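Local coordinates for protein oligopeptide ABC transporter OppAIV (Borrelia burgdorferi B31, PDB 4GL8) that probably binds oligopeptides outside the cytoplasmic membrane and hands them to an ABC transporter for uptake, at residues M353-L358 with K395-N400; L300-V305 with A359-P364. All coordinates share one frame; numbering follows the deposited sequence.

In the fold
Both interactions use helix 351-361 of this family 5 solute-binding protein, at the periphery of the chain, each with its centre about 32 Å from the chain's centre. In interaction 1 the middle of that helix rests on the C-terminal end of helix 380-397 and the turn that follows; in interaction 2 its last turn and the segment behind it meet the start of helix 303-311. The two centres lie about 9 Å apart. They touch directly: Leu-357 CB packs 3.6 Å from Lys-304 O, and Leu-358 O probably accepts a hydrogen bond from Tyr-363 N at 3.2 Å. Helix 303-311 also reaches interaction 1, with Ala-308 against Leu-358 and Leu-309 against Ile-399.

Interaction 1. Residues M353-L358 with K395-N400; sequences MAKKLL and KNLNIN
Leu-397 pushes its CD2 methyl against the backbone and side chain of Ala-354, 3.7 Å from Ala-354 CB. This is apolar helix packing in a family 5 solute-binding protein: the side of helix 351-361 lies against the C-terminal turn of helix 380-397 and the exit from it. No hydrogen bond crosses between the segments. One turn beyond Ala-354, Leu-358 works with its CD2 branch, which touches Ile-399 CG2 at 3.8 Å and also approaches Leu-397 CB. With chi1 at -163°, CG of Leu-358 lies opposite its own backbone N and the branch extends across to the other segment, where it meets the isoleucine side chain at a slant. Asn-398, with positive phi, ends the helix between these two apolar residues, so Leu-397 comes from the last helical turn and Ile-399 from the extended chain behind it.

Farther out, helix 303-311 and the residue after it complete the apolar surroundings: Phe-311 and Ala-312 touch Ala-354, and Leu-309 touches Ile-399. Asn-396 ND2 donates to Ala-312 O, tying the end of helix 380-397 to that same place, while Asn-398 ND2 reaches Asn-365 O. On the solvent side, Lys-355 NZ forms a salt bridge with Glu-352; the lysine's backbone N lies beside Leu-397 CD2, and its CG is 3.2 Å from Asn-396 O.

Interaction 2. Residues L300-V305 with A359-P364; sequences LDNVKV and ADAGYP
Ala-361 turns its CB methyl toward the first turn of helix 303-311, where it meets Val-305 CG2, Lys-304 CB and Asn-302 ND2; here the last turn of helix 351-361 closes in a Schellman motif at Gly-362. The close-packed side centres on Val-305. Its CG2 is 3.9 Å from Ala-361 CB and equally far from Tyr-363 CE2, reaching the ring obliquely, the side chains crossing at about a right angle. Chi1 of 166° turns CG1 opposite the backbone N, which places CG2 beside that N and within reach of both partners. Pro-299 and Phe-369 also touch the valine, and Phe-369 meets the tyrosine edge to face.

The outer side, where Asp-360 is exposed to solvent, is looser. Lys-304 and Asp-360 slant across one another through their aliphatic parts, CD of the lysine 3.9 Å from CB of the aspartate, but their charged ends stop short of a salt bridge, with NZ 5.7 Å from OD2. Asp-360 instead pairs through OD1 with Lys-356.

Asn-302, the N-cap of helix 303-311, splits its amide. OD1 accepts a weak, bent capping bond from Lys-304 N, whereas ND2 lies 3.8 Å from Ala-361 CB, which sits off the plane of the amide, and donates to a water at 2.8 Å. That water, in plane at the edge of the Tyr-363 ring, bridges the segments by hydrogen-bonding with Tyr-363 OH at 3.1 Å.

Interaction 1. Residues M353-L358 with K395-N400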
loop_
_atom_site.group_PDB
_atom_site.type_symbol
_atom_site.label_atom_id
_atom_site.label_comp_id
_atom_site.label_asym_id
_atom_site.label_seq_id
_atom_site.Cartn_x
_atom_site.Cartn_y
_atom_site.Cartn_z
ATOM N N MET A 353 11.936 29.965 -9.795
ATOM C CA MET A 353 10.599 30.157 -9.323
ATOM C C MET A 353 10.469 29.729 -7.854
ATOM O O MET A 353 9.804 30.400 -7.096
ATOM C CB MET A 353 9.602 29.436 -10.216
ATOM C CG MET A 353 8.195 29.479 -9.651
ATOM S SD MET A 353 6.841 29.233 -10.809
ATOM C CE MET A 353 7.645 28.458 -12.226
ATOM N N ALA A 354 11.149 28.657 -7.445
ATOM C CA ALA A 354 11.180 28.233 -6.031
ATOM C C ALA A 354 11.701 29.351 -5.103
ATOM O O ALA A 354 11.040 29.742 -4.119
ATOM C CB ALA A 354 12.003 26.960 -5.879
ATOM N N LYS A 355 12.833 29.927 -5.466
ATOM C CA LYS A 355 13.413 31.054 -4.725
ATOM C C LYS A 355 12.488 32.248 -4.604
ATOM O O LYS A 355 12.453 32.917 -3.579
ATOM C CB LYS A 355 14.694 31.526 -5.411
ATOM C CG LYS A 355 15.841 30.547 -5.219
ATOM C CD LYS A 355 16.931 30.706 -6.258
ATOM C CE LYS A 355 17.600 32.062 -6.150
ATOM N NZ LYS A 355 18.403 32.373 -7.378
ATOM N N LYS A 356 11.776 32.524 -5.679
ATOM C CA LYS A 356 10.908 33.679 -5.752
ATOM C C LYS A 356 9.733 33.500 -4.780
ATOM O O LYS A 356 9.412 34.391 -4.012
ATOM C CB LYS A 356 10.451 33.832 -7.188
ATOM C CG LYS A 356 9.303 34.792 -7.412
ATOM C CD LYS A 356 9.647 36.200 -6.965
ATOM C CE LYS A 356 8.505 37.156 -7.281
ATOM N NZ LYS A 356 8.686 38.421 -6.501
ATOM N N LEU A 357 9.109 32.320 -4.816
ATOM C CA LEU A 357 8.020 31.980 -3.896
ATOM C C LEU A 357 8.497 32.039 -2.475
ATOM O O LEU A 357 7.798 32.529 -1.599
ATOM C CB LEU A 357 7.510 30.573 -4.179
ATOM C CG LEU A 357 6.715 30.477 -5.481
ATOM C CD1 LEU A 357 6.963 29.114 -6.135
ATOM C CD2 LEU A 357 5.230 30.787 -5.226
ATOM N N LEU A 358 9.691 31.526 -2.232
ATOM C CA LEU A 358 10.190 31.494 -0.863
ATOM C C LEU A 358 10.457 32.936 -0.377
ATOM O O LEU A 358 10.110 33.269 0.760
ATOM C CB LEU A 358 11.445 30.603 -0.718
ATOM C CG LEU A 358 11.798 30.171 0.716
ATOM C CD1 LEU A 358 10.850 29.089 1.198
ATOM C CD2 LEU A 358 13.216 29.640 0.790
ATOM N N LYS A 395 21.073 23.748 -1.511
ATOM C CA LYS A 395 21.589 24.382 -2.725
ATOM C C LYS A 395 20.619 25.376 -3.388
ATOM O O LYS A 395 21.017 26.460 -3.746
ATOM C CB LYS A 395 21.984 23.305 -3.738
ATOM C CG LYS A 395 22.641 23.846 -4.999
ATOM C CD LYS A 395 23.488 22.797 -5.721
ATOM C CE LYS A 395 22.687 21.590 -6.215
ATOM N NZ LYS A 395 21.774 21.921 -7.330
ATOM N N ASN A 396 19.344 25.032 -3.552
ATOM C CA ASN A 396 18.444 25.887 -4.364
ATOM C C ASN A 396 17.664 26.915 -3.582
ATOM O O ASN A 396 17.228 27.910 -4.148
ATOM C CB ASN A 396 17.461 25.038 -5.151
ATOM C CG ASN A 396 18.155 24.134 -6.139
ATOM O OD1 ASN A 396 19.136 24.522 -6.743
ATOM N ND2 ASN A 396 17.629 22.928 -6.318
ATOM N N LEU A 397 17.477 26.663 -2.291
ATOM C CA LEU A 397 16.674 27.530 -1.449
ATOM C C LEU A 397 17.470 28.110 -0.281
ATOM O O LEU A 397 17.008 29.048 0.355
ATOM C CB LEU A 397 15.447 26.743 -0.958
ATOM C CG LEU A 397 14.370 26.351 -1.987
ATOM C CD1 LEU A 397 13.193 25.679 -1.306
ATOM C CD2 LEU A 397 13.859 27.573 -2.734
ATOM N N ASN A 398 18.680 27.583 -0.027
ATOM C CA ASN A 398 19.467 27.936 1.155
ATOM C C ASN A 398 18.701 27.725 2.457
ATOM O O ASN A 398 18.818 28.515 3.388
ATOM C CB ASN A 398 19.974 29.387 1.078
ATOM C CG ASN A 398 21.118 29.641 2.045
ATOM O OD1 ASN A 398 21.851 28.720 2.380
ATOM N ND2 ASN A 398 21.261 30.874 2.514
ATOM N N ILE A 399 17.913 26.654 2.524
ATOM C CA ILE A 399 17.344 26.229 3.806
ATOM C C ILE A 399 17.965 24.918 4.267
ATOM O O ILE A 399 18.371 24.090 3.420
ATOM C CB ILE A 399 15.821 26.094 3.741
ATOM C CG1 ILE A 399 15.401 24.904 2.913
ATOM C CG2 ILE A 399 15.198 27.354 3.144
ATOM C CD1 ILE A 399 13.928 24.904 2.634
ATOM N N ASN A 400 18.004 24.741 5.601
ATOM C CA ASN A 400 18.576 23.562 6.264
ATOM C C ASN A 400 17.523 22.679 6.932
ATOM O O ASN A 400 16.677 23.154 7.703
ATOM C CB ASN A 400 19.521 24.007 7.358
ATOM C CG ASN A 400 20.598 24.922 6.845
ATOM O OD1 ASN A 400 21.521 24.489 6.158
ATOM N ND2 ASN A 400 20.491 26.189 7.174
#

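Interaction 2. Residues L300-V305 with A359-P364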
loop_
_atom_site.group_PDB
_atom_site.type_symbol
_atom_site.label_atom_id
_atom_site.label_comp_id
_atom_site.label_asym_id
_atom_site.label_seq_id
_atom_site.Cartn_x
_atom_site.Cartn_y
_atom_site.Cartn_z
ATOM N N LEU A 300 4.804 25.278 6.991
ATOM C CA LEU A 300 4.281 24.373 5.982
ATOM C C LEU A 300 2.795 24.643 5.685
ATOM O O LEU A 300 2.260 24.161 4.689
ATOM C CB LEU A 300 4.543 22.913 6.368
ATOM C CG LEU A 300 6.011 22.557 6.642
ATOM C CD1 LEU A 300 6.167 21.127 7.131
ATOM C CD2 LEU A 300 6.821 22.743 5.366
ATOM N N ASP A 301 2.166 25.478 6.515
ATOM C CA ASP A 301 0.827 25.977 6.266
ATOM C C ASP A 301 0.794 27.067 5.187
ATOM O O ASP A 301 -0.278 27.549 4.835
ATOM C CB ASP A 301 0.167 26.493 7.582
ATOM C CG ASP A 301 1.007 27.530 8.316
ATOM O OD1 ASP A 301 2.153 27.791 7.948
ATOM O OD2 ASP A 301 0.522 28.093 9.317
ATOM N N ASN A 302 1.965 27.457 4.681
ATOM C CA ASN A 302 2.094 28.518 3.690
ATOM C C ASN A 302 2.244 27.915 2.296
ATOM O O ASN A 302 3.286 27.327 1.997
ATOM C CB ASN A 302 3.317 29.388 4.022
ATOM C CG ASN A 302 3.380 30.658 3.211
ATOM O OD1 ASN A 302 2.941 30.726 2.059
ATOM N ND2 ASN A 302 3.932 31.668 3.807
ATOM N N VAL A 303 1.225 28.089 1.451
ATOM C CA VAL A 303 1.194 27.433 0.117
ATOM C C VAL A 303 2.461 27.730 -0.688
ATOM O O VAL A 303 3.032 26.831 -1.278
ATOM C CB VAL A 303 -0.114 27.729 -0.657
ATOM C CG1 VAL A 303 -0.252 29.207 -1.026
ATOM C CG2 VAL A 303 -0.231 26.881 -1.907
ATOM N N LYS A 304 2.921 28.982 -0.616
ATOM C CA LYS A 304 4.168 29.421 -1.227
ATOM C C LYS A 304 5.386 28.662 -0.747
ATOM O O LYS A 304 6.272 28.369 -1.547
ATOM C CB LYS A 304 4.411 30.921 -0.968
ATOM C CG LYS A 304 3.418 31.829 -1.675
ATOM C CD LYS A 304 3.983 33.217 -1.844
ATOM C CE LYS A 304 3.052 34.059 -2.698
ATOM N NZ LYS A 304 2.024 34.653 -1.806
ATOM N N VAL A 305 5.448 28.371 0.556
ATOM C CA VAL A 305 6.527 27.527 1.081
ATOM C C VAL A 305 6.417 26.114 0.473
ATOM O O VAL A 305 7.379 25.576 -0.065
ATOM C CB VAL A 305 6.514 27.482 2.613
ATOM C CG1 VAL A 305 7.388 26.355 3.143
ATOM C CG2 VAL A 305 7.006 28.805 3.183
ATOM N N ALA A 359 11.070 33.774 -1.222
ATOM C CA ALA A 359 11.236 35.207 -0.882
ATOM C C ALA A 359 9.897 35.873 -0.601
ATOM O O ALA A 359 9.736 36.522 0.418
ATOM C CB ALA A 359 11.962 35.949 -1.986
ATOM N N ASP A 360 8.924 35.695 -1.491
ATOM C CA ASP A 360 7.564 36.236 -1.266
ATOM C C ASP A 360 6.886 35.678 -0.000
ATOM O O ASP A 360 5.993 36.297 0.567
ATOM C CB ASP A 360 6.681 35.950 -2.482
ATOM C CG ASP A 360 7.172 36.637 -3.758
ATOM O OD1 ASP A 360 8.309 37.160 -3.772
ATOM O OD2 ASP A 360 6.431 36.644 -4.766
ATOM N N ALA A 361 7.283 34.489 0.437
ATOM C CA ALA A 361 6.731 33.906 1.652
ATOM C C ALA A 361 7.322 34.543 2.906
ATOM O O ALA A 361 6.773 34.361 3.985
ATOM C CB ALA A 361 6.967 32.407 1.679
ATOM N N GLY A 362 8.427 35.267 2.776
ATOM C CA GLY A 362 9.052 35.955 3.919
ATOM C C GLY A 362 10.432 35.433 4.307
ATOM O O GLY A 362 10.949 35.806 5.344
ATOM N N TYR A 363 11.044 34.592 3.464
ATOM C CA TYR A 363 12.354 33.980 3.755
ATOM C C TYR A 363 13.337 34.207 2.606
ATOM O O TYR A 363 13.805 33.252 1.982
ATOM C CB TYR A 363 12.185 32.470 4.016
ATOM C CG TYR A 363 11.015 32.194 4.898
ATOM C CD1 TYR A 363 11.129 32.327 6.266
ATOM C CD2 TYR A 363 9.771 31.881 4.361
ATOM C CE1 TYR A 363 10.050 32.115 7.093
ATOM C CE2 TYR A 363 8.667 31.688 5.185
ATOM C CZ TYR A 363 8.825 31.809 6.561
ATOM O OH TYR A 363 7.780 31.630 7.433
ATOM N N PRO A 364 13.631 35.476 2.299
ATOM C CA PRO A 364 14.527 35.694 1.171
ATOM C C PRO A 364 15.895 35.050 1.441
ATOM O O PRO A 364 16.384 35.056 2.575
ATOM C CB PRO A 364 14.605 37.231 1.076
ATOM C CG PRO A 364 14.304 37.696 2.460
ATOM C CD PRO A 364 13.240 36.745 2.936
HETATM O O HOH W 1 4.898 31.360 6.434
#